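Local coordinates for protein gigastasin (Haementeria ghilianii, PDB 5UBM) that probably inhibits serine proteases, as other leech proteins of the antistasin family do, by presenting a disulfide-braced loop to the enzyme, at residues C[77-88]-C[95-106]; C[45-55]-C[65-73]. All coordinates share one frame; numbering follows the deposited sequence.

How the contacts relate
From the N terminus the chain first enters contact 2, where 45-55 is joined to 65-73 by three disulfides that close the loop carrying strand 59-61. It then runs on through 73 into contact 1, where 77-88 meets 95-106 through two disulfides and closes a shorter loop. The two are in series, neither nesting nor crossing, with centres about 18 Å apart, and each belongs to a different antistasin-type unit. They nevertheless touch. Arg52 of contact 2 reaches across, its NH1 lying 2.8 Å from Ala106 O of contact 1 in a probable hydrogen bond, while its aliphatic part packs on Glu95. This arginine thus ties the two cystine-rich units together.

Contact 1: C[77-88]-C[95-106]; sequences FKCRLGCTYGFK and EAFCTCNTKETA
Phe77 and Phe97 meet with the first's CB in the plane of the second's ring, 4.0 Å from CE1. Lys78 lies over a face of that ring, its CA 3.8 Å from the Phe97 centroid in a CH-pi contact. Although the Phe97 CB points away, its chi1 of -175° swings the ring back to strand 78-79. Cys79 N donates to Phe97 O (2.8 Å), and its SG is bonded to Cys98 SG. Cys83 forms the second disulfide, with Cys100. Tyr85 rests one ring face under Lys103, whose CA stands 3.5 Å from the ring centroid, 4° off the normal. With an alanine in place of Tyr85, CB could still meet Ala106 CB, but Lys103 would probably lose its aromatic floor, opening a gap beside it. Asn101 ND2 donates to Tyr85 O (3.1 Å) and Asn101 N to Gly86 O. Beyond Phe87, Lys88 bonds twice through its backbone, N to Thr99 O and O from Ala96 N (2.9 Å, N-H...O 170°). Covalent and backbone links thus brace the segment holding Arg80, which is salt-bridged to an acidic residue of another protein chain, consistent with an antistasin-type reactive loop.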
loop_
_atom_site.group_PDB
_atom_site.type_symbol
_atom_site.label_atom_id
_atom_site.label_comp_id
_atom_site.label_asym_id
_atom_site.label_seq_id
_atom_site.Cartn_x
_atom_site.Cartn_y
_atom_site.Cartn_z
ATOM N N PHE C 77 -23.825 16.828 5.948
ATOM C CA PHE C 77 -22.591 16.689 5.176
ATOM C C PHE C 77 -21.370 16.669 6.083
ATOM O O PHE C 77 -21.261 17.475 7.005
ATOM C CB PHE C 77 -22.461 17.822 4.157
ATOM C CG PHE C 77 -23.224 17.585 2.888
ATOM C CD1 PHE C 77 -22.584 17.094 1.765
ATOM C CD2 PHE C 77 -24.583 17.843 2.821
ATOM C CE1 PHE C 77 -23.284 16.872 0.595
ATOM C CE2 PHE C 77 -25.287 17.622 1.653
ATOM C CZ PHE C 77 -24.638 17.139 0.538
ATOM N N LYS C 78 -20.448 15.747 5.820
ATOM C CA LYS C 78 -19.231 15.660 6.616
ATOM C C LYS C 78 -18.130 14.826 5.971
ATOM O O LYS C 78 -18.380 14.016 5.070
ATOM C CB LYS C 78 -19.547 15.085 7.996
ATOM C CG LYS C 78 -20.046 13.653 7.978
ATOM C CD LYS C 78 -20.164 13.127 9.398
ATOM C CE LYS C 78 -21.056 14.032 10.228
ATOM N NZ LYS C 78 -21.073 13.626 11.652
ATOM N N CYS C 79 -16.905 15.036 6.442
ATOM C CA CYS C 79 -15.812 14.123 6.149
ATOM C C CYS C 79 -16.127 12.790 6.819
ATOM O O CYS C 79 -16.830 12.755 7.829
ATOM C CB CYS C 79 -14.478 14.680 6.643
ATOM S SG CYS C 79 -14.329 14.762 8.449
ATOM N N ARG C 80 -15.617 11.694 6.264
ATOM C CA ARG C 80 -15.967 10.374 6.771
ATOM C C ARG C 80 -14.889 9.833 7.706
ATOM O O ARG C 80 -14.476 8.673 7.637
ATOM C CB ARG C 80 -16.250 9.439 5.601
ATOM C CG ARG C 80 -17.414 9.979 4.793
ATOM C CD ARG C 80 -17.925 9.085 3.689
ATOM N NE ARG C 80 -19.158 9.671 3.171
ATOM C CZ ARG C 80 -19.896 9.165 2.191
ATOM N NH1 ARG C 80 -19.538 8.040 1.583
ATOM N NH2 ARG C 80 -21.002 9.793 1.824
ATOM N N LEU C 81 -14.474 10.710 8.608
ATOM C CA LEU C 81 -13.484 10.412 9.626
ATOM C C LEU C 81 -14.148 9.903 10.903
ATOM O O LEU C 81 -15.162 10.451 11.343
ATOM C CB LEU C 81 -12.672 11.668 9.918
ATOM C CG LEU C 81 -11.479 11.562 10.846
ATOM C CD1 LEU C 81 -10.358 10.831 10.130
ATOM C CD2 LEU C 81 -11.049 12.958 11.277
ATOM N N GLY C 82 -13.581 8.858 11.499
ATOM C CA GLY C 82 -14.090 8.348 12.762
ATOM C C GLY C 82 -13.516 9.061 13.981
ATOM O O GLY C 82 -12.441 8.705 14.464
ATOM N N CYS C 83 -14.233 10.068 14.474
ATOM C CA CYS C 83 -13.810 10.827 15.654
ATOM C C CYS C 83 -13.867 9.996 16.929
ATOM O O CYS C 83 -14.906 9.421 17.261
ATOM C CB CYS C 83 -14.678 12.080 15.835
ATOM S SG CYS C 83 -14.429 13.395 14.609
ATOM N N THR C 84 -12.749 9.953 17.647
ATOM C CA THR C 84 -12.661 9.210 18.901
ATOM C C THR C 84 -13.722 9.648 19.912
ATOM O O THR C 84 -14.346 8.815 20.564
ATOM C CB THR C 84 -11.269 9.367 19.541
ATOM O OG1 THR C 84 -10.256 9.161 18.547
ATOM C CG2 THR C 84 -11.086 8.364 20.661
ATOM N N TYR C 85 -13.930 10.953 20.036
ATOM C CA TYR C 85 -14.912 11.471 20.979
ATOM C C TYR C 85 -16.160 11.980 20.266
ATOM O O TYR C 85 -16.908 12.799 20.806
ATOM C CB TYR C 85 -14.299 12.585 21.831
ATOM C CG TYR C 85 -13.185 12.104 22.730
ATOM C CD1 TYR C 85 -13.460 11.361 23.873
ATOM C CD2 TYR C 85 -11.857 12.387 22.438
ATOM C CE1 TYR C 85 -12.445 10.912 24.699
ATOM C CE2 TYR C 85 -10.836 11.942 23.259
ATOM C CZ TYR C 85 -11.136 11.206 24.386
ATOM O OH TYR C 85 -10.123 10.765 25.205
ATOM N N GLY C 86 -16.382 11.481 19.054
ATOM C CA GLY C 86 -17.520 11.899 18.258
ATOM C C GLY C 86 -17.304 13.250 17.600
ATOM O O GLY C 86 -16.367 13.984 17.935
ATOM N N PHE C 87 -18.168 13.577 16.647
ATOM C CA PHE C 87 -18.107 14.878 15.992
ATOM C C PHE C 87 -18.564 15.980 16.942
ATOM O O PHE C 87 -19.485 15.787 17.741
ATOM C CB PHE C 87 -18.963 14.883 14.723
ATOM C CG PHE C 87 -18.293 14.251 13.535
ATOM C CD1 PHE C 87 -18.170 12.871 13.442
ATOM C CD2 PHE C 87 -17.800 15.034 12.504
ATOM C CE1 PHE C 87 -17.557 12.285 12.346
ATOM C CE2 PHE C 87 -17.190 14.455 11.401
ATOM C CZ PHE C 87 -17.064 13.079 11.323
ATOM N N LYS C 88 -17.903 17.129 16.863
ATOM C CA LYS C 88 -18.320 18.287 17.631
ATOM C C LYS C 88 -19.680 18.753 17.135
ATOM O O LYS C 88 -19.847 19.048 15.953
ATOM C CB LYS C 88 -17.294 19.412 17.519
ATOM C CG LYS C 88 -17.664 20.648 18.317
ATOM C CD LYS C 88 -16.505 21.625 18.395
ATOM C CE LYS C 88 -16.819 22.760 19.353
ATOM N NZ LYS C 88 -17.237 22.250 20.691
ATOM N N GLU C 95 -23.801 18.195 13.543
ATOM C CA GLU C 95 -22.403 17.796 13.633
ATOM C C GLU C 95 -21.576 18.621 12.660
ATOM O O GLU C 95 -21.975 18.810 11.513
ATOM C CB GLU C 95 -22.232 16.301 13.337
ATOM C CG GLU C 95 -23.154 15.388 14.134
ATOM C CD GLU C 95 -22.593 13.987 14.306
ATOM O OE1 GLU C 95 -22.587 13.215 13.324
ATOM O OE2 GLU C 95 -22.159 13.653 15.428
ATOM N N ALA C 96 -20.431 19.115 13.121
ATOM C CA ALA C 96 -19.498 19.844 12.259
ATOM C C ALA C 96 -19.055 18.996 11.063
ATOM O O ALA C 96 -19.108 17.768 11.106
ATOM C CB ALA C 96 -18.286 20.299 13.059
ATOM N N PHE C 97 -18.625 19.658 9.997
ATOM C CA PHE C 97 -18.258 18.961 8.777
ATOM C C PHE C 97 -17.046 18.066 8.987
ATOM O O PHE C 97 -17.009 16.930 8.511
ATOM C CB PHE C 97 -17.975 19.948 7.654
ATOM C CG PHE C 97 -17.704 19.290 6.333
ATOM C CD1 PHE C 97 -18.746 18.953 5.487
ATOM C CD2 PHE C 97 -16.406 18.999 5.937
ATOM C CE1 PHE C 97 -18.501 18.343 4.267
ATOM C CE2 PHE C 97 -16.156 18.387 4.722
ATOM C CZ PHE C 97 -17.204 18.061 3.886
ATOM N N CYS C 98 -16.049 18.582 9.689
ATOM C CA CYS C 98 -14.851 17.799 9.951
ATOM C C CYS C 98 -14.093 18.336 11.154
ATOM O O CYS C 98 -12.917 18.689 11.059
ATOM C CB CYS C 98 -13.941 17.777 8.725
ATOM S SG CYS C 98 -12.959 16.272 8.611
ATOM N N THR C 99 -14.784 18.402 12.283
ATOM C CA THR C 99 -14.173 18.792 13.541
ATOM C C THR C 99 -14.512 17.756 14.597
ATOM O O THR C 99 -15.675 17.402 14.780
ATOM C CB THR C 99 -14.649 20.174 13.992
ATOM O OG1 THR C 99 -14.212 21.158 13.045
ATOM C CG2 THR C 99 -14.093 20.507 15.373
ATOM N N CYS C 100 -13.494 17.247 15.275
ATOM C CA CYS C 100 -13.717 16.241 16.301
ATOM C C CYS C 100 -13.882 16.896 17.653
ATOM O O CYS C 100 -13.363 17.982 17.882
ATOM C CB CYS C 100 -12.563 15.241 16.337
ATOM S SG CYS C 100 -12.549 14.094 14.950
ATOM N N ASN C 101 -14.627 16.243 18.538
ATOM C CA ASN C 101 -14.677 16.644 19.935
ATOM C C ASN C 101 -13.334 16.409 20.610
ATOM O O ASN C 101 -12.562 15.551 20.183
ATOM C CB ASN C 101 -15.766 15.869 20.683
ATOM C CG ASN C 101 -17.144 16.477 20.513
ATOM O OD1 ASN C 101 -17.325 17.685 20.653
ATOM N ND2 ASN C 101 -18.125 15.638 20.209
ATOM N N THR C 102 -13.052 17.173 21.660
ATOM C CA THR C 102 -11.974 16.808 22.568
ATOM C C THR C 102 -12.581 15.923 23.645
ATOM O O THR C 102 -13.801 15.767 23.707
ATOM C CB THR C 102 -11.290 18.033 23.211
ATOM O OG1 THR C 102 -12.268 18.850 23.863
ATOM C CG2 THR C 102 -10.571 18.857 22.160
ATOM N N LYS C 103 -11.737 15.357 24.501
ATOM C CA LYS C 103 -12.203 14.536 25.612
ATOM C C LYS C 103 -13.197 15.302 26.497
ATOM O O LYS C 103 -13.978 14.702 27.239
ATOM C CB LYS C 103 -11.008 14.061 26.439
ATOM C CG LYS C 103 -11.340 13.083 27.550
ATOM C CD LYS C 103 -10.082 12.632 28.279
ATOM C CE LYS C 103 -10.403 11.637 29.382
ATOM N NZ LYS C 103 -9.172 11.180 30.089
ATOM N N GLU C 104 -13.174 16.628 26.387
ATOM C CA GLU C 104 -13.956 17.505 27.253
ATOM C C GLU C 104 -15.336 17.814 26.672
ATOM O O GLU C 104 -16.305 17.981 27.413
ATOM C CB GLU C 104 -13.200 18.817 27.496
ATOM C CG GLU C 104 -11.673 18.697 27.504
ATOM C CD GLU C 104 -11.139 17.594 28.407
ATOM O OE1 GLU C 104 -11.700 17.378 29.505
ATOM O OE2 GLU C 104 -10.145 16.944 28.014
ATOM N N THR C 105 -15.417 17.912 25.349
ATOM C CA THR C 105 -16.677 18.238 24.688
ATOM C C THR C 105 -17.329 16.981 24.126
ATOM O O THR C 105 -18.297 17.054 23.365
ATOM C CB THR C 105 -16.481 19.274 23.554
ATOM O OG1 THR C 105 -15.733 18.690 22.476
ATOM C CG2 THR C 105 -15.749 20.496 24.084
ATOM N N ALA C 106 -16.791 15.832 24.521
ATOM C CA ALA C 106 -17.285 14.538 24.070
ATOM C C ALA C 106 -18.752 14.345 24.429
ATOM O O ALA C 106 -19.523 13.785 23.650
ATOM C CB ALA C 106 -16.448 13.422 24.666
HETATM O O HOH W 1 -22.417 16.811 9.322
HETATM O O HOH W 2 -20.489 11.812 16.499
#

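Contact 2: C[45-55]-C[65-73]; sequences CRNQVCGRGCP and GCRKCLCKG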
loop_
_atom_site.group_PDB
_atom_site.type_symbol
_atom_site.label_atom_id
_atom_site.label_comp_id
_atom_site.label_asym_id
_atom_site.label_seq_id
_atom_site.Cartn_x
_atom_site.Cartn_y
_atom_site.Cartn_z
ATOM N N CYS C 45 -40.922 1.621 9.523
ATOM C CA CYS C 45 -40.085 2.690 10.076
ATOM C C CYS C 45 -39.085 2.197 11.108
ATOM O O CYS C 45 -39.461 1.761 12.195
ATOM C CB CYS C 45 -40.949 3.783 10.719
ATOM S SG CYS C 45 -41.657 4.979 9.577
ATOM N N ARG C 46 -37.806 2.283 10.769
ATOM C CA ARG C 46 -36.761 1.980 11.730
ATOM C C ARG C 46 -36.462 3.217 12.563
ATOM O O ARG C 46 -36.209 4.298 12.030
ATOM C CB ARG C 46 -35.499 1.492 11.028
ATOM C CG ARG C 46 -34.362 1.145 11.969
ATOM C CD ARG C 46 -33.049 1.093 11.210
ATOM N NE ARG C 46 -33.217 0.429 9.922
ATOM C CZ ARG C 46 -32.395 -0.499 9.444
ATOM N NH1 ARG C 46 -31.336 -0.872 10.148
ATOM N NH2 ARG C 46 -32.632 -1.049 8.261
ATOM N N ASN C 47 -36.509 3.058 13.877
ATOM C CA ASN C 47 -36.199 4.156 14.775
ATOM C C ASN C 47 -34.975 3.810 15.607
ATOM O O ASN C 47 -35.030 3.761 16.837
ATOM C CB ASN C 47 -37.400 4.473 15.661
ATOM C CG ASN C 47 -38.661 4.712 14.855
ATOM O OD1 ASN C 47 -38.858 5.789 14.292
ATOM N ND2 ASN C 47 -39.517 3.701 14.784
ATOM N N GLN C 48 -33.871 3.561 14.907
ATOM C CA GLN C 48 -32.618 3.165 15.532
ATOM C C GLN C 48 -32.130 4.221 16.511
ATOM O O GLN C 48 -32.450 5.403 16.376
ATOM C CB GLN C 48 -31.547 2.904 14.468
ATOM C CG GLN C 48 -31.060 4.151 13.720
ATOM C CD GLN C 48 -31.998 4.595 12.603
ATOM O OE1 GLN C 48 -33.194 4.296 12.615
ATOM N NE2 GLN C 48 -31.450 5.313 11.627
ATOM N N VAL C 49 -31.362 3.788 17.502
ATOM C CA VAL C 49 -30.786 4.716 18.458
ATOM C C VAL C 49 -29.804 5.613 17.729
ATOM O O VAL C 49 -28.949 5.130 16.989
ATOM C CB VAL C 49 -30.072 3.988 19.601
ATOM C CG1 VAL C 49 -29.891 4.926 20.785
ATOM C CG2 VAL C 49 -30.859 2.755 20.008
ATOM N N CYS C 50 -29.935 6.920 17.919
ATOM C CA CYS C 50 -29.039 7.857 17.258
ATOM C C CYS C 50 -27.772 8.048 18.080
ATOM O O CYS C 50 -27.828 8.129 19.307
ATOM C CB CYS C 50 -29.739 9.193 17.017
ATOM S SG CYS C 50 -31.127 9.076 15.860
ATOM N N GLY C 51 -26.637 8.110 17.388
ATOM C CA GLY C 51 -25.336 8.218 18.025
ATOM C C GLY C 51 -25.248 9.336 19.043
ATOM O O GLY C 51 -24.826 9.122 20.181
ATOM N N ARG C 52 -25.654 10.533 18.637
ATOM C CA ARG C 52 -25.643 11.673 19.542
ATOM C C ARG C 52 -27.043 12.262 19.695
ATOM O O ARG C 52 -27.291 13.079 20.581
ATOM C CB ARG C 52 -24.652 12.733 19.052
ATOM C CG ARG C 52 -23.199 12.272 19.133
ATOM C CD ARG C 52 -22.216 13.358 18.713
ATOM N NE ARG C 52 -22.255 14.519 19.596
ATOM C CZ ARG C 52 -21.552 14.627 20.718
ATOM N NH1 ARG C 52 -20.757 13.639 21.103
ATOM N NH2 ARG C 52 -21.643 15.724 21.455
ATOM N N GLY C 53 -27.954 11.830 18.830
ATOM C CA GLY C 53 -29.346 12.232 18.914
ATOM C C GLY C 53 -29.597 13.699 18.620
ATOM O O GLY C 53 -28.689 14.434 18.232
ATOM N N CYS C 54 -30.844 14.117 18.804
ATOM C CA CYS C 54 -31.241 15.503 18.595
ATOM C C CYS C 54 -31.930 16.055 19.835
ATOM O O CYS C 54 -32.533 15.302 20.599
ATOM C CB CYS C 54 -32.170 15.624 17.387
ATOM S SG CYS C 54 -31.383 15.288 15.805
ATOM N N PRO C 55 -31.841 17.377 20.042
ATOM C CA PRO C 55 -32.518 18.000 21.183
ATOM C C PRO C 55 -34.037 18.033 21.005
ATOM O O PRO C 55 -34.507 18.037 19.869
ATOM C CB PRO C 55 -31.939 19.419 21.199
ATOM C CG PRO C 55 -31.545 19.674 19.786
ATOM C CD PRO C 55 -31.067 18.353 19.254
ATOM N N GLY C 65 -42.361 9.851 6.963
ATOM C CA GLY C 65 -42.457 10.427 8.291
ATOM C C GLY C 65 -41.688 9.648 9.340
ATOM O O GLY C 65 -41.957 9.775 10.535
ATOM N N CYS C 66 -40.733 8.838 8.895
ATOM C CA CYS C 66 -39.899 8.070 9.812
ATOM C C CYS C 66 -38.794 8.952 10.371
ATOM O O CYS C 66 -38.249 9.794 9.661
ATOM C CB CYS C 66 -39.292 6.855 9.112
ATOM S SG CYS C 66 -40.471 5.856 8.185
ATOM N N ARG C 67 -38.460 8.751 11.641
ATOM C CA ARG C 67 -37.432 9.558 12.287
ATOM C C ARG C 67 -36.040 9.260 11.735
ATOM O O ARG C 67 -35.567 8.122 11.790
ATOM C CB ARG C 67 -37.444 9.331 13.799
ATOM C CG ARG C 67 -36.613 10.342 14.568
ATOM C CD ARG C 67 -36.353 9.889 15.994
ATOM N NE ARG C 67 -35.448 8.746 16.040
ATOM C CZ ARG C 67 -34.957 8.226 17.160
ATOM N NH1 ARG C 67 -35.283 8.749 18.334
ATOM N NH2 ARG C 67 -34.139 7.183 17.107
ATOM N N LYS C 68 -35.391 10.288 11.199
ATOM C CA LYS C 68 -34.004 10.176 10.767
ATOM C C LYS C 68 -33.072 10.395 11.950
ATOM O O LYS C 68 -33.499 10.847 13.014
ATOM C CB LYS C 68 -33.690 11.189 9.665
ATOM C CG LYS C 68 -34.544 11.060 8.423
ATOM C CD LYS C 68 -34.229 12.173 7.436
ATOM C CE LYS C 68 -35.145 12.111 6.225
ATOM N NZ LYS C 68 -34.971 13.281 5.322
ATOM N N CYS C 69 -31.796 10.073 11.769
ATOM C CA CYS C 69 -30.797 10.423 12.768
ATOM C C CYS C 69 -30.058 11.671 12.301
ATOM O O CYS C 69 -28.838 11.670 12.123
ATOM C CB CYS C 69 -29.839 9.260 13.022
ATOM S SG CYS C 69 -30.492 8.059 14.214
ATOM N N LEU C 70 -30.834 12.730 12.096
ATOM C CA LEU C 70 -30.333 14.011 11.625
ATOM C C LEU C 70 -31.249 15.109 12.136
ATOM O O LEU C 70 -32.469 15.008 12.011
ATOM C CB LEU C 70 -30.261 14.045 10.099
ATOM C CG LEU C 70 -29.726 15.333 9.470
ATOM C CD1 LEU C 70 -28.264 15.544 9.838
ATOM C CD2 LEU C 70 -29.908 15.312 7.958
ATOM N N CYS C 71 -30.665 16.155 12.710
ATOM C CA CYS C 71 -31.453 17.207 13.354
ATOM C C CYS C 71 -31.953 18.259 12.362
ATOM O O CYS C 71 -31.376 18.438 11.289
ATOM C CB CYS C 71 -30.630 17.877 14.459
ATOM S SG CYS C 71 -29.948 16.721 15.671
ATOM N N LYS C 72 -33.031 18.946 12.728
ATOM C CA LYS C 72 -33.595 20.006 11.897
ATOM C C LYS C 72 -32.608 21.155 11.698
ATOM O O LYS C 72 -32.013 21.646 12.660
ATOM C CB LYS C 72 -34.891 20.535 12.515
ATOM C CG LYS C 72 -36.057 19.566 12.451
ATOM C CD LYS C 72 -37.321 20.207 12.991
ATOM C CE LYS C 72 -38.531 19.311 12.793
ATOM N NZ LYS C 72 -39.793 20.010 13.174
ATOM N N GLY C 73 -32.445 21.579 10.447
ATOM C CA GLY C 73 -31.532 22.659 10.111
ATOM C C GLY C 73 -30.150 22.169 9.716
ATOM O O GLY C 73 -29.305 22.946 9.267
#
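Cys45 and Cys66, Cys50 and Cys69, and Cys54 and Cys71 join the two segments in three disulfides, the cystine framework of an antistasin-type domain. All three have negative chi3 and are left-handed, from -65° at Cys45-Cys66 to -105° at Cys54-Cys71. No clear hydrogen bond runs between the segments, so the match rests on these bridges and on how side chains fill the spaces between them.

The main bump is Arg67, between the first two bridges. Its CG is anti to the backbone N and the chain bends at chi3 (69°), which brings the guanidinium against the 45-55 backbone although its CB does not point there. The flat group has Asn47 CB loosely over one face and, closer in, Cys50 SG over the opposite face, 3.8 Å from Arg67 NH2. At the edge, near its plane, comes the backbone of Gln48, with Gln48 O 2.6 Å from Arg67 NH2. Asn47 O lies 3.5 Å from the same nitrogen, and these two carbonyl oxygens would probably favour the positive charge. Tyr59, on the strand of the intervening loop, adds a cation-pi contact to this arginine.

Gln48 is a smaller bump, its CG lying 4.0 Å from Cys69 SG, beside the middle bridge. Cys69 O accepts a hydrogen bond from a polar side chain of another protein chain, so the corner at 69-70 also serves the complex.

At the far end Cys71 SG fits into a hollow of 53-55. Gly53 O approaches it to 3.7 Å, and Pro55 adds a ring carbon from its pyrrolidine: CD lies 4.1 Å from Cys71 SG.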